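PDB 1YT8: thiosulfate sulfurtransferase from Pseudomonas aeruginosa, which probably transfers sulfur from thiosulfate to cyanide, forming thiocyanate and sulfite, through a chain built largely of rhodanese-like domains. Local coordinates for residues H12-R15 with A16-A20; V59-R62 with D63-T67; P130-A134 with E135-A139; Q204-N208 with A209-N213; D498-R501 with E502-Q505. All coordinates share one frame; numbering follows the deposited sequence.

Contact 1 (H12-R15 with A16-A20); sequences HDIR and AALLA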
loop_
_atom_site.group_PDB
_atom_site.type_symbol
_atom_site.label_atom_id
_atom_site.label_comp_id
_atom_site.label_asym_id
_atom_site.label_seq_id
_atom_site.Cartn_x
_atom_site.Cartn_y
_atom_site.Cartn_z
ATOM N N HIS A 12 -7.464 5.762 25.129
ATOM C CA HIS A 12 -6.927 7.001 25.677
ATOM C C HIS A 12 -5.408 7.107 25.584
ATOM O O HIS A 12 -4.879 8.195 25.347
ATOM C CB HIS A 12 -7.400 7.167 27.122
ATOM C CG HIS A 12 -8.883 7.318 27.238
ATOM N ND1 HIS A 12 -9.549 8.443 26.800
ATOM C CD2 HIS A 12 -9.839 6.457 27.660
ATOM C CE1 HIS A 12 -10.850 8.267 26.944
ATOM N NE2 HIS A 12 -11.053 7.070 27.463
ATOM N N ASP A 13 -4.710 5.987 25.764
ATOM C CA ASP A 13 -3.250 5.981 25.667
ATOM C C ASP A 13 -2.852 6.320 24.234
ATOM O O ASP A 13 -1.949 7.126 23.996
ATOM C CB ASP A 13 -2.672 4.600 26.010
ATOM C CG ASP A 13 -2.784 4.256 27.484
ATOM O OD1 ASP A 13 -2.411 5.101 28.325
ATOM O OD2 ASP A 13 -3.227 3.127 27.800
ATOM N N ILE A 14 -3.523 5.681 23.280
ATOM C CA ILE A 14 -3.235 5.906 21.866
ATOM C C ILE A 14 -3.579 7.341 21.461
ATOM O O ILE A 14 -2.796 8.002 20.778
ATOM C CB ILE A 14 -4.039 4.931 20.968
ATOM C CG1 ILE A 14 -3.684 3.473 21.311
ATOM C CG2 ILE A 14 -3.776 5.245 19.500
ATOM C CD1 ILE A 14 -2.209 3.116 21.141
ATOM N N ARG A 15 -4.749 7.821 21.880
ATOM C CA ARG A 15 -5.171 9.174 21.541
ATOM C C ARG A 15 -4.190 10.202 22.085
ATOM O O ARG A 15 -3.873 11.182 21.413
ATOM C CB ARG A 15 -6.570 9.462 22.092
ATOM C CG ARG A 15 -7.130 10.811 21.649
ATOM C CD ARG A 15 -8.498 11.080 22.260
ATOM N NE ARG A 15 -9.053 12.359 21.824
ATOM C CZ ARG A 15 -9.591 12.582 20.628
ATOM N NH1 ARG A 15 -9.657 11.607 19.728
ATOM N NH2 ARG A 15 -10.062 13.787 20.328
ATOM N N ALA A 16 -3.714 9.977 23.306
ATOM C CA ALA A 16 -2.764 10.892 23.919
ATOM C C ALA A 16 -1.478 10.930 23.097
ATOM O O ALA A 16 -0.930 12.001 22.841
ATOM C CB ALA A 16 -2.462 10.463 25.357
ATOM N N ALA A 17 -1.000 9.761 22.674
ATOM C CA ALA A 17 0.227 9.707 21.884
ATOM C C ALA A 17 0.049 10.380 20.518
ATOM O O ALA A 17 0.949 11.084 20.044
ATOM C CB ALA A 17 0.685 8.248 21.714
ATOM N N LEU A 18 -1.107 10.176 19.889
ATOM C CA LEU A 18 -1.379 10.784 18.587
ATOM C C LEU A 18 -1.398 12.309 18.684
ATOM O O LEU A 18 -0.875 13.001 17.809
ATOM C CB LEU A 18 -2.721 10.290 18.031
ATOM C CG LEU A 18 -2.789 8.819 17.606
ATOM C CD1 LEU A 18 -4.232 8.449 17.265
ATOM C CD2 LEU A 18 -1.873 8.582 16.410
ATOM N N LEU A 19 -2.002 12.835 19.746
ATOM C CA LEU A 19 -2.075 14.283 19.935
ATOM C C LEU A 19 -0.698 14.884 20.222
ATOM O O LEU A 19 -0.395 15.995 19.787
ATOM C CB LEU A 19 -3.042 14.618 21.076
ATOM C CG LEU A 19 -4.524 14.360 20.787
ATOM C CD1 LEU A 19 -5.353 14.610 22.038
ATOM C CD2 LEU A 19 -4.981 15.256 19.640
ATOM N N ALA A 20 0.128 14.148 20.957
ATOM C CA ALA A 20 1.479 14.592 21.298
ATOM C C ALA A 20 2.434 14.298 20.145
ATOM O O ALA A 20 3.576 14.767 20.125
ATOM C CB ALA A 20 1.956 13.877 22.560
#

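Contact 2 (V59-R62 with D63-T67); sequences VPRR and DTPIT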
loop_
_atom_site.group_PDB
_atom_site.type_symbol
_atom_site.label_atom_id
_atom_site.label_comp_id
_atom_site.label_asym_id
_atom_site.label_seq_id
_atom_site.Cartn_x
_atom_site.Cartn_y
_atom_site.Cartn_z
ATOM N N VAL A 59 7.969 -1.339 10.923
ATOM C CA VAL A 59 8.227 -0.891 12.291
ATOM C C VAL A 59 9.670 -1.291 12.617
ATOM O O VAL A 59 9.907 -2.196 13.414
ATOM C CB VAL A 59 7.266 -1.564 13.311
ATOM C CG1 VAL A 59 7.454 -0.945 14.696
ATOM C CG2 VAL A 59 5.819 -1.406 12.860
ATOM N N PRO A 60 10.652 -0.614 11.994
ATOM C CA PRO A 60 12.077 -0.898 12.202
ATOM C C PRO A 60 12.638 -0.704 13.613
ATOM O O PRO A 60 13.506 -1.467 14.039
ATOM C CB PRO A 60 12.759 0.004 11.173
ATOM C CG PRO A 60 11.843 1.181 11.108
ATOM C CD PRO A 60 10.478 0.521 11.070
ATOM N N ARG A 61 12.155 0.305 14.331
ATOM C CA ARG A 61 12.637 0.572 15.690
ATOM C C ARG A 61 12.100 -0.486 16.644
ATOM O O ARG A 61 10.901 -0.536 16.914
ATOM C CB ARG A 61 12.181 1.953 16.164
ATOM C CG ARG A 61 13.294 2.961 16.362
ATOM C CD ARG A 61 13.056 3.763 17.637
ATOM N NE ARG A 61 11.697 4.296 17.707
ATOM C CZ ARG A 61 11.140 4.770 18.816
ATOM N NH1 ARG A 61 11.827 4.775 19.951
ATOM N NH2 ARG A 61 9.898 5.233 18.797
ATOM N N ARG A 62 12.991 -1.321 17.166
ATOM C CA ARG A 62 12.586 -2.397 18.058
ATOM C C ARG A 62 11.896 -1.953 19.342
ATOM O O ARG A 62 11.150 -2.730 19.938
ATOM C CB ARG A 62 13.792 -3.283 18.390
ATOM C CG ARG A 62 14.446 -3.933 17.166
ATOM C CD ARG A 62 13.487 -4.845 16.409
ATOM N NE ARG A 62 14.171 -5.666 15.405
ATOM C CZ ARG A 62 14.535 -5.251 14.194
ATOM N NH1 ARG A 62 14.285 -4.011 13.799
ATOM N NH2 ARG A 62 15.161 -6.085 13.373
ATOM N N ASP A 63 12.128 -0.717 19.775
ATOM C CA ASP A 63 11.485 -0.240 20.996
ATOM C C ASP A 63 10.327 0.727 20.726
ATOM O O ASP A 63 9.954 1.523 21.586
ATOM C CB ASP A 63 12.524 0.390 21.943
ATOM C CG ASP A 63 13.051 1.725 21.446
ATOM O OD1 ASP A 63 13.153 1.912 20.216
ATOM O OD2 ASP A 63 13.379 2.583 22.297
ATOM N N THR A 64 9.758 0.649 19.525
ATOM C CA THR A 64 8.615 1.490 19.163
ATOM C C THR A 64 7.409 0.992 19.958
ATOM O O THR A 64 7.217 -0.216 20.102
ATOM C CB THR A 64 8.235 1.349 17.666
ATOM O OG1 THR A 64 9.326 1.765 16.840
ATOM C CG2 THR A 64 7.003 2.193 17.345
ATOM N N PRO A 65 6.596 1.908 20.502
ATOM C CA PRO A 65 5.424 1.450 21.257
ATOM C C PRO A 65 4.440 0.807 20.274
ATOM O O PRO A 65 3.793 1.503 19.492
ATOM C CB PRO A 65 4.872 2.741 21.854
ATOM C CG PRO A 65 6.109 3.582 22.032
ATOM C CD PRO A 65 6.836 3.344 20.732
ATOM N N ILE A 66 4.345 -0.516 20.306
ATOM C CA ILE A 66 3.445 -1.234 19.410
ATOM C C ILE A 66 2.211 -1.719 20.158
ATOM O O ILE A 66 2.320 -2.319 21.226
ATOM C CB ILE A 66 4.127 -2.475 18.797
ATOM C CG1 ILE A 66 5.362 -2.063 18.003
ATOM C CG2 ILE A 66 3.140 -3.228 17.898
ATOM C CD1 ILE A 66 6.210 -3.244 17.575
ATOM N N THR A 67 1.040 -1.454 19.588
ATOM C CA THR A 67 -0.219 -1.890 20.183
ATOM C C THR A 67 -0.983 -2.679 19.118
ATOM O O THR A 67 -1.388 -2.125 18.095
ATOM C CB THR A 67 -1.079 -0.687 20.647
ATOM O OG1 THR A 67 -0.358 0.077 21.626
ATOM C CG2 THR A 67 -2.387 -1.173 21.266
HETATM O O HOH W 1 9.752 1.793 14.066
HETATM O O HOH W 2 8.352 -2.662 20.675
#

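Contact 3 (P130-A134 with E135-A139); sequences PSLAA and EEVQA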
loop_
_atom_site.group_PDB
_atom_site.type_symbol
_atom_site.label_atom_id
_atom_site.label_comp_id
_atom_site.label_asym_id
_atom_site.label_seq_id
_atom_site.Cartn_x
_atom_site.Cartn_y
_atom_site.Cartn_z
ATOM N N PRO A 130 -10.765 22.258 -8.667
ATOM C CA PRO A 130 -11.644 22.160 -9.836
ATOM C C PRO A 130 -11.891 20.740 -10.321
ATOM O O PRO A 130 -11.000 19.890 -10.254
ATOM C CB PRO A 130 -10.912 22.985 -10.894
ATOM C CG PRO A 130 -10.094 23.938 -10.093
ATOM C CD PRO A 130 -9.575 23.062 -8.990
ATOM N N SER A 131 -13.102 20.496 -10.811
ATOM C CA SER A 131 -13.460 19.187 -11.343
ATOM C C SER A 131 -14.461 19.321 -12.489
ATOM O O SER A 131 -15.179 20.324 -12.601
ATOM C CB SER A 131 -14.030 18.282 -10.240
ATOM O OG SER A 131 -15.281 18.742 -9.763
ATOM N N LEU A 132 -14.488 18.307 -13.346
ATOM C CA LEU A 132 -15.386 18.263 -14.496
ATOM C C LEU A 132 -16.194 16.979 -14.431
ATOM O O LEU A 132 -15.665 15.927 -14.082
ATOM C CB LEU A 132 -14.584 18.280 -15.797
ATOM C CG LEU A 132 -13.868 19.581 -16.140
ATOM C CD1 LEU A 132 -12.894 19.345 -17.289
ATOM C CD2 LEU A 132 -14.899 20.637 -16.507
ATOM N N ALA A 133 -17.476 17.064 -14.765
ATOM C CA ALA A 133 -18.336 15.888 -14.748
ATOM C C ALA A 133 -17.936 14.958 -15.879
ATOM O O ALA A 133 -17.412 15.405 -16.900
ATOM C CB ALA A 133 -19.798 16.296 -14.910
ATOM N N ALA A 134 -18.179 13.662 -15.702
ATOM C CA ALA A 134 -17.864 12.692 -16.747
ATOM C C ALA A 134 -18.476 13.150 -18.073
ATOM O O ALA A 134 -17.851 13.047 -19.133
ATOM C CB ALA A 134 -18.415 11.327 -16.373
ATOM N N GLU A 135 -19.701 13.664 -18.003
ATOM C CA GLU A 135 -20.403 14.130 -19.196
ATOM C C GLU A 135 -19.726 15.331 -19.836
ATOM O O GLU A 135 -19.738 15.479 -21.061
ATOM C CB GLU A 135 -21.859 14.487 -18.866
ATOM C CG GLU A 135 -22.731 13.298 -18.475
ATOM C CD GLU A 135 -22.632 12.932 -17.003
ATOM O OE1 GLU A 135 -21.817 13.539 -16.276
ATOM O OE2 GLU A 135 -23.379 12.031 -16.571
ATOM N N GLU A 136 -19.145 16.198 -19.015
ATOM C CA GLU A 136 -18.468 17.371 -19.552
ATOM C C GLU A 136 -17.199 16.958 -20.282
ATOM O O GLU A 136 -16.873 17.509 -21.333
ATOM C CB GLU A 136 -18.127 18.358 -18.433
ATOM C CG GLU A 136 -19.340 19.064 -17.849
ATOM C CD GLU A 136 -18.974 20.045 -16.755
ATOM O OE1 GLU A 136 -18.529 19.594 -15.674
ATOM O OE2 GLU A 136 -19.125 21.269 -16.981
ATOM N N VAL A 137 -16.482 15.987 -19.722
ATOM C CA VAL A 137 -15.250 15.513 -20.342
ATOM C C VAL A 137 -15.588 14.766 -21.629
ATOM O O VAL A 137 -14.872 14.872 -22.624
ATOM C CB VAL A 137 -14.462 14.602 -19.376
ATOM C CG1 VAL A 137 -13.191 14.074 -20.051
ATOM C CG2 VAL A 137 -14.104 15.391 -18.122
ATOM N N GLN A 138 -16.685 14.018 -21.617
ATOM C CA GLN A 138 -17.105 13.295 -22.818
ATOM C C GLN A 138 -17.414 14.309 -23.926
ATOM O O GLN A 138 -17.104 14.083 -25.094
ATOM C CB GLN A 138 -18.358 12.465 -22.539
ATOM C CG GLN A 138 -18.911 11.740 -23.768
ATOM C CD GLN A 138 -17.931 10.723 -24.326
ATOM O OE1 GLN A 138 -17.287 10.948 -25.358
ATOM N NE2 GLN A 138 -17.804 9.599 -23.635
ATOM N N ALA A 139 -18.037 15.423 -23.552
ATOM C CA ALA A 139 -18.375 16.453 -24.529
ATOM C C ALA A 139 -17.100 17.054 -25.115
ATOM O O ALA A 139 -17.028 17.328 -26.316
ATOM C CB ALA A 139 -19.237 17.543 -23.876
#

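Contact 4 (Q204-N208 with A209-N213); sequences QSLLN and AGIPN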
loop_
_atom_site.group_PDB
_atom_site.type_symbol
_atom_site.label_atom_id
_atom_site.label_comp_id
_atom_site.label_asym_id
_atom_site.label_seq_id
_atom_site.Cartn_x
_atom_site.Cartn_y
_atom_site.Cartn_z
ATOM N N GLN A 204 -4.540 19.289 -7.700
ATOM C CA GLN A 204 -4.060 20.321 -6.794
ATOM C C GLN A 204 -2.534 20.434 -6.843
ATOM O O GLN A 204 -1.986 21.511 -6.615
ATOM C CB GLN A 204 -4.549 20.057 -5.362
ATOM C CG GLN A 204 -4.409 21.286 -4.448
ATOM C CD GLN A 204 -5.154 22.511 -4.984
ATOM O OE1 GLN A 204 -4.598 23.612 -5.053
ATOM N NE2 GLN A 204 -6.413 22.324 -5.356
ATOM N N SER A 205 -1.845 19.334 -7.149
ATOM C CA SER A 205 -0.382 19.370 -7.254
ATOM C C SER A 205 0.014 20.335 -8.371
ATOM O O SER A 205 0.914 21.164 -8.211
ATOM C CB SER A 205 0.188 17.988 -7.597
ATOM O OG SER A 205 0.067 17.079 -6.523
ATOM N N LEU A 206 -0.662 20.206 -9.508
ATOM C CA LEU A 206 -0.392 21.050 -10.666
ATOM C C LEU A 206 -0.722 22.514 -10.390
ATOM O O LEU A 206 -0.018 23.413 -10.853
ATOM C CB LEU A 206 -1.180 20.541 -11.882
ATOM C CG LEU A 206 -0.739 19.171 -12.411
ATOM C CD1 LEU A 206 -1.699 18.706 -13.499
ATOM C CD2 LEU A 206 0.685 19.258 -12.949
ATOM N N LEU A 207 -1.792 22.757 -9.641
ATOM C CA LEU A 207 -2.177 24.123 -9.311
ATOM C C LEU A 207 -1.162 24.715 -8.344
ATOM O O LEU A 207 -0.739 25.858 -8.507
ATOM C CB LEU A 207 -3.568 24.150 -8.681
ATOM C CG LEU A 207 -4.699 23.755 -9.630
ATOM C CD1 LEU A 207 -6.001 23.591 -8.863
ATOM C CD2 LEU A 207 -4.825 24.821 -10.712
ATOM N N ASN A 208 -0.772 23.934 -7.338
ATOM C CA ASN A 208 0.209 24.396 -6.357
ATOM C C ASN A 208 1.551 24.699 -7.026
ATOM O O ASN A 208 2.261 25.630 -6.630
ATOM C CB ASN A 208 0.392 23.347 -5.250
ATOM C CG ASN A 208 -0.771 23.324 -4.268
ATOM O OD1 ASN A 208 -1.720 24.099 -4.394
ATOM N ND2 ASN A 208 -0.698 22.435 -3.280
ATOM N N ALA A 209 1.892 23.908 -8.039
ATOM C CA ALA A 209 3.132 24.098 -8.787
ATOM C C ALA A 209 2.980 25.263 -9.766
ATOM O O ALA A 209 3.943 25.670 -10.414
ATOM C CB ALA A 209 3.493 22.827 -9.537
ATOM N N GLY A 210 1.758 25.775 -9.883
ATOM C CA GLY A 210 1.484 26.917 -10.745
ATOM C C GLY A 210 1.602 26.819 -12.257
ATOM O O GLY A 210 2.093 27.755 -12.888
ATOM N N ILE A 211 1.154 25.724 -12.863
ATOM C CA ILE A 211 1.246 25.627 -14.319
ATOM C C ILE A 211 0.227 26.573 -14.953
ATOM O O ILE A 211 -0.812 26.862 -14.363
ATOM C CB ILE A 211 0.993 24.190 -14.827
ATOM C CG1 ILE A 211 -0.442 23.761 -14.517
ATOM C CG2 ILE A 211 1.987 23.235 -14.184
ATOM C CD1 ILE A 211 -0.837 22.468 -15.213
ATOM N N PRO A 212 0.515 27.070 -16.167
ATOM C CA PRO A 212 -0.388 27.994 -16.865
ATOM C C PRO A 212 -1.669 27.382 -17.446
ATOM O O PRO A 212 -2.638 28.100 -17.710
ATOM C CB PRO A 212 0.514 28.583 -17.946
ATOM C CG PRO A 212 1.375 27.422 -18.306
ATOM C CD PRO A 212 1.747 26.855 -16.947
ATOM N N ASN A 213 -1.681 26.065 -17.634
ATOM C CA ASN A 213 -2.845 25.378 -18.200
ATOM C C ASN A 213 -4.052 25.326 -17.274
ATOM O O ASN A 213 -3.906 25.260 -16.053
ATOM C CB ASN A 213 -2.508 23.921 -18.530
ATOM C CG ASN A 213 -1.253 23.776 -19.348
ATOM O OD1 ASN A 213 -1.303 23.591 -20.566
ATOM N ND2 ASN A 213 -0.113 23.853 -18.683
#

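Contact 5 (D498-R501 with E502-Q505); sequences DNPR and EAMQ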
loop_
_atom_site.group_PDB
_atom_site.type_symbol
_atom_site.label_atom_id
_atom_site.label_comp_id
_atom_site.label_asym_id
_atom_site.label_seq_id
_atom_site.Cartn_x
_atom_site.Cartn_y
_atom_site.Cartn_z
ATOM N N ASP A 498 -15.298 -5.271 -12.570
ATOM C CA ASP A 498 -16.364 -6.213 -12.247
ATOM C C ASP A 498 -17.085 -5.929 -10.929
ATOM O O ASP A 498 -17.703 -6.823 -10.348
ATOM C CB ASP A 498 -15.810 -7.640 -12.240
ATOM C CG ASP A 498 -14.720 -7.835 -11.208
ATOM O OD1 ASP A 498 -13.755 -7.039 -11.203
ATOM O OD2 ASP A 498 -14.824 -8.786 -10.406
ATOM N N ASN A 499 -17.007 -4.689 -10.457
ATOM C CA ASN A 499 -17.683 -4.306 -9.220
ATOM C C ASN A 499 -19.069 -3.781 -9.583
ATOM O O ASN A 499 -19.213 -2.992 -10.514
ATOM C CB ASN A 499 -16.903 -3.201 -8.498
ATOM C CG ASN A 499 -15.558 -3.671 -7.985
ATOM O OD1 ASN A 499 -15.480 -4.463 -7.044
ATOM N ND2 ASN A 499 -14.489 -3.183 -8.603
ATOM N N PRO A 500 -20.113 -4.215 -8.856
ATOM C CA PRO A 500 -21.453 -3.720 -9.184
ATOM C C PRO A 500 -21.567 -2.208 -8.984
ATOM O O PRO A 500 -20.912 -1.635 -8.109
ATOM C CB PRO A 500 -22.356 -4.518 -8.245
ATOM C CG PRO A 500 -21.471 -4.800 -7.073
ATOM C CD PRO A 500 -20.157 -5.155 -7.722
ATOM N N ARG A 501 -22.391 -1.571 -9.808
ATOM C CA ARG A 501 -22.594 -0.129 -9.746
ATOM C C ARG A 501 -22.928 0.332 -8.330
ATOM O O ARG A 501 -22.506 1.408 -7.906
ATOM C CB ARG A 501 -23.716 0.284 -10.707
ATOM C CG ARG A 501 -23.409 0.025 -12.181
ATOM C CD ARG A 501 -24.651 0.198 -13.049
ATOM N NE ARG A 501 -25.175 1.562 -13.023
ATOM C CZ ARG A 501 -24.740 2.550 -13.801
ATOM N NH1 ARG A 501 -23.769 2.332 -14.678
ATOM N NH2 ARG A 501 -25.276 3.760 -13.696
ATOM N N GLU A 502 -23.678 -0.490 -7.600
ATOM C CA GLU A 502 -24.066 -0.154 -6.233
ATOM C C GLU A 502 -22.844 -0.028 -5.327
ATOM O O GLU A 502 -22.778 0.864 -4.482
ATOM C CB GLU A 502 -25.011 -1.218 -5.665
ATOM C CG GLU A 502 -26.316 -1.394 -6.439
ATOM C CD GLU A 502 -26.119 -2.063 -7.794
ATOM O OE1 GLU A 502 -25.511 -3.158 -7.839
ATOM O OE2 GLU A 502 -26.578 -1.501 -8.811
ATOM N N ALA A 503 -21.881 -0.927 -5.503
ATOM C CA ALA A 503 -20.666 -0.904 -4.699
ATOM C C ALA A 503 -19.807 0.306 -5.064
ATOM O O ALA A 503 -19.194 0.928 -4.196
ATOM C CB ALA A 503 -19.876 -2.188 -4.908
HETATM N N MSE A 504 -19.766 0.641 -6.349
HETATM C CA MSE A 504 -18.973 1.775 -6.799
HETATM C C MSE A 504 -19.561 3.100 -6.328
HETATM O O MSE A 504 -18.830 3.981 -5.880
HETATM C CB MSE A 504 -18.828 1.755 -8.322
HETATM C CG MSE A 504 -18.046 0.551 -8.831
HETATM SE SE MSE A 504 -17.657 0.650 -10.734
HETATM C CE MSE A 504 -15.810 0.070 -10.696
ATOM N N GLN A 505 -20.879 3.247 -6.415
ATOM C CA GLN A 505 -21.507 4.479 -5.951
ATOM C C GLN A 505 -21.351 4.551 -4.434
ATOM O O GLN A 505 -21.158 5.627 -3.864
ATOM C CB GLN A 505 -22.995 4.503 -6.314
ATOM C CG GLN A 505 -23.736 5.741 -5.808
ATOM C CD GLN A 505 -23.181 7.035 -6.377
ATOM O OE1 GLN A 505 -23.117 7.210 -7.592
ATOM N NE2 GLN A 505 -22.782 7.952 -5.501
#

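Contact 1 (H12-R15 with A16-A20)
Ile14 and Leu18, one helical turn apart, form the tightly packed part of this stretch. The gamma-branch methyl CG2 of Ile14 lies 3.9 Å from CD1 of Leu18, and the two side chains slant across one another. The torsion of Ile14 makes this possible: CG2 stands opposite the backbone N and beside the carbonyl carbon, which turns it toward the following turn. Leu18 CG also rests close over the carbonyl oxygen of Ile14 (3.3 Å), the same oxygen that accepts the bond from Leu18 N (2.9 Å). Both residues are buried.

The other side of the helix is looser. Arg15 reaches out in an extended chain from CG to NE, its chi1 of -174° carrying CG away from the backbone N. Its contact with Leu19 is slight: Arg15 CG comes within 4.2 Å of Leu19 CD1, and that methyl also approaches the guanidinium obliquely. The guanidinium itself finds its partner elsewhere, NH1 bonding to the carbonyl oxygen of Asp521. His12, Ala16 and Leu19 are exposed on this side. Regular i to i+4 bonds run throughout, from Ala16 N to His12 O at 2.9 Å up to Leu19 N to Arg15 O at 3.0 Å. Near the helix start, Asp13 OD2 accepts from Thr10 N.

Helix 11-20 lies between strands 7-9 and 25-28 in the chain. Ala17 and Leu18 pack on Leu24, just ahead of strand 25-28, and Arg15 and Leu18 meet Thr523, beyond helix 514-521.

Contact 2 (V59-R62 with D63-T67)
Arg61 to Thr64 form a type I beta turn, closed by Thr64 N bonding to Arg61 O at 3.1 Å from well above the carbonyl plane. The hydroxyl of Thr64 grips the same oxygen: OG1 donates to Arg61 O at 2.8 Å, arriving from the same face, so that two donors of one residue hold this carbonyl. OG1 in turn accepts from a water that also takes the N-H of Arg61, tying the turn to its entry.

The Arg61 side chain, bent at chi2 and chi3, folds back over the turn. NH1 forms a salt bridge with Asp63 OD1 at 3.2 Å, the guanidinium and carboxylate planes standing 89° apart, so this is not a flat, two-pronged pair; OD1 is the nearer oxygen. Thr64 CA lies over one guanidinium face, off toward the rim. NH2 has a second charge to answer, Glu23. Asp63 is placed for its share by a chi1 of 71°, which sets CG between the backbone N and the carbonyl carbon.

Elsewhere in the turn the contact is apolar: Val59 CG1 touches Thr64 CB at 3.8 Å and Ile66 CD1 at 3.9 Å. A second water bridges Arg62 O and Thr64 O.

The turn joins helix 51-58 to strand 66-69, one of the inner strands of its parallel sheet. Val59 packs on Ala25 and Ile66 on Leu27 of strand 25-28, while backbone bonds link Ile66 to Asp90 and Ala92 on the side of strand 91-94.

Contact 3 (P130-A134 with E135-A139)
The carboxylate of Glu136 meets the backbone N-H of Ala133 at one oxygen, OE1, through the anti lone pair, the one turned away from OE2. The bond is almost straight, 2.9 Å from Ala133 N to Glu136 OE1 with an N-H...O angle of 175°. Aliphatic atoms of Ala133 and Leu132 lie beside that oxygen: Ala133 CB is 3.6 Å from Glu136 OE1, and Leu132 CD2 lies 3.9 Å from it, the Leu132 side chain standing roughly at a right angle to the glutamate. The second carboxylate, that of Glu135, curls back through a bend at chi2 (85°), which brings Glu135 OE1 to 3.7 Å from Ala133 CB.

On the inner side, Leu132 CB packs against Val137 CG2 at 3.7 Å. Leu132 precedes the N-cap and Val137 is the fourth residue of the helix, the positions of a hydrophobic staple. Ala133 O then receives Val137 N at 3.0 Å and, weakly, Glu136 N. Leu132 also touches Ile190 and Ala216 of the sheet, and Val137 touches Trp225.

Ala133, at the N-cap, has no side-chain oxygen for the helix N-H groups, so the pairing is one half of a capping box: the third helical residue bonds back to the N-cap backbone. A negative carboxylate at the start of helix 134-142 would also suit the positive end of the helix dipole, and the staple is an apolar contact between strand 131-132 and the helix.

Contact 4 (Q204-N208 with A209-N213)
Leu206 and Ile211 face one another across the end of helix 197-208, Ile211 CD1 lying 3.9 Å from Leu206 CB. The isoleucine reaches back because its chi1 of 64° sets CG1 between the backbone N and the carbonyl carbon, and the nearly extended chi2 then carries CD1 toward the helix. On the way, CG1 passes 3.7 Å from Leu206 O. That oxygen accepts the almost straight bond from Ile211 N at 3.3 Å, while Gly210 N bonds to Leu207 O at 2.9 Å from high above the carbonyl plane. With the positive phi of Gly210 (67°), the two bonds make a Schellman motif, and the leucine-isoleucine touch is its customary apolar partner. Ala209 CB lies 3.3 Å from Ser205 O, to which Ala209 N also bonds.

On another flank, which meets helix 334-344, Ser205 OG bonds to Ile201 O and Trp341 NE1, and Asn208 OD1 to Arg127 NH1. The apolar side faces the sheet and helix 174-181: Leu206 packs on Val189 and Val191 of strand 188-192 and on Val175 and Val178, the last of which Ile211 shares, before the chain enters strand 215-218.

Contact 5 (D498-R501 with E502-Q505)
Pro500 stands at the N-cap, its extended backbone (psi 148°) turning into helical values at Arg501, where helix 501-512 begins. Its carbonyl oxygen takes Met504 N at 3.1 Å nearly head-on, and Ala503 N more weakly at 2.9 Å; Arg501 O follows with Gln505 N at 2.9 Å.

Among the side chains, the proline ring leans on the first turn: Pro500 CG is 3.7 Å from Ala503 CB. On another flank of the ring, Glu502 bends at chi2 so that its carboxylate curls back toward the cap, placing OE1 3.5 Å from Pro500 CB. Asn499 and the selenomethionine Met504 meet at about a right angle, Asn499 CB against Met504 CG at 3.9 Å, with the methyl CE also near the amide nitrogen ND2 at 4.1 Å. The amide's polar bond is made elsewhere, ND2 donating to Glu495 O. Arg501 points its guanidinium out of the contact, to the carbonyl oxygens of Thr226 and Leu227 at the end of helix 221-227; Met504 packs on Ile223 of the same helix.

The arrangement is a helix N-terminus whose N-cap is a proline, with no side-chain acceptor of its own. Asn499, just before the N-cap, and Met504, fourth in the helix, pack in the positions where a hydrophobic staple would lie, but a polar asparagine takes the first place, so the pair is not a true staple.

In the fold
Contacts 1 and 2 share the first rhodanese-like domain and touch, Ile14 CD1 to Thr67 OG1 at 3.6 Å; contact 2 enters its parallel sheet at strand 66-69. Their centres lie about 36 to 46 Å from those of contacts 3, 4 and 5. Contact 3 leads from edge strand 131-132 of the second sheet into helix 134-142; contact 4 ends helix 197-208, which packs on that sheet. These two touch through Pro130 and Leu207, centres about 19 Å apart. Helix 197-208 starts in the sulfite pocket, formed by Cys193 to Arg198 with Gln312; contact 4 closes its far end. Contact 5, last in the chain, brings the C-terminal region onto helix 221-227, about 20 Å from contact 3 between centres.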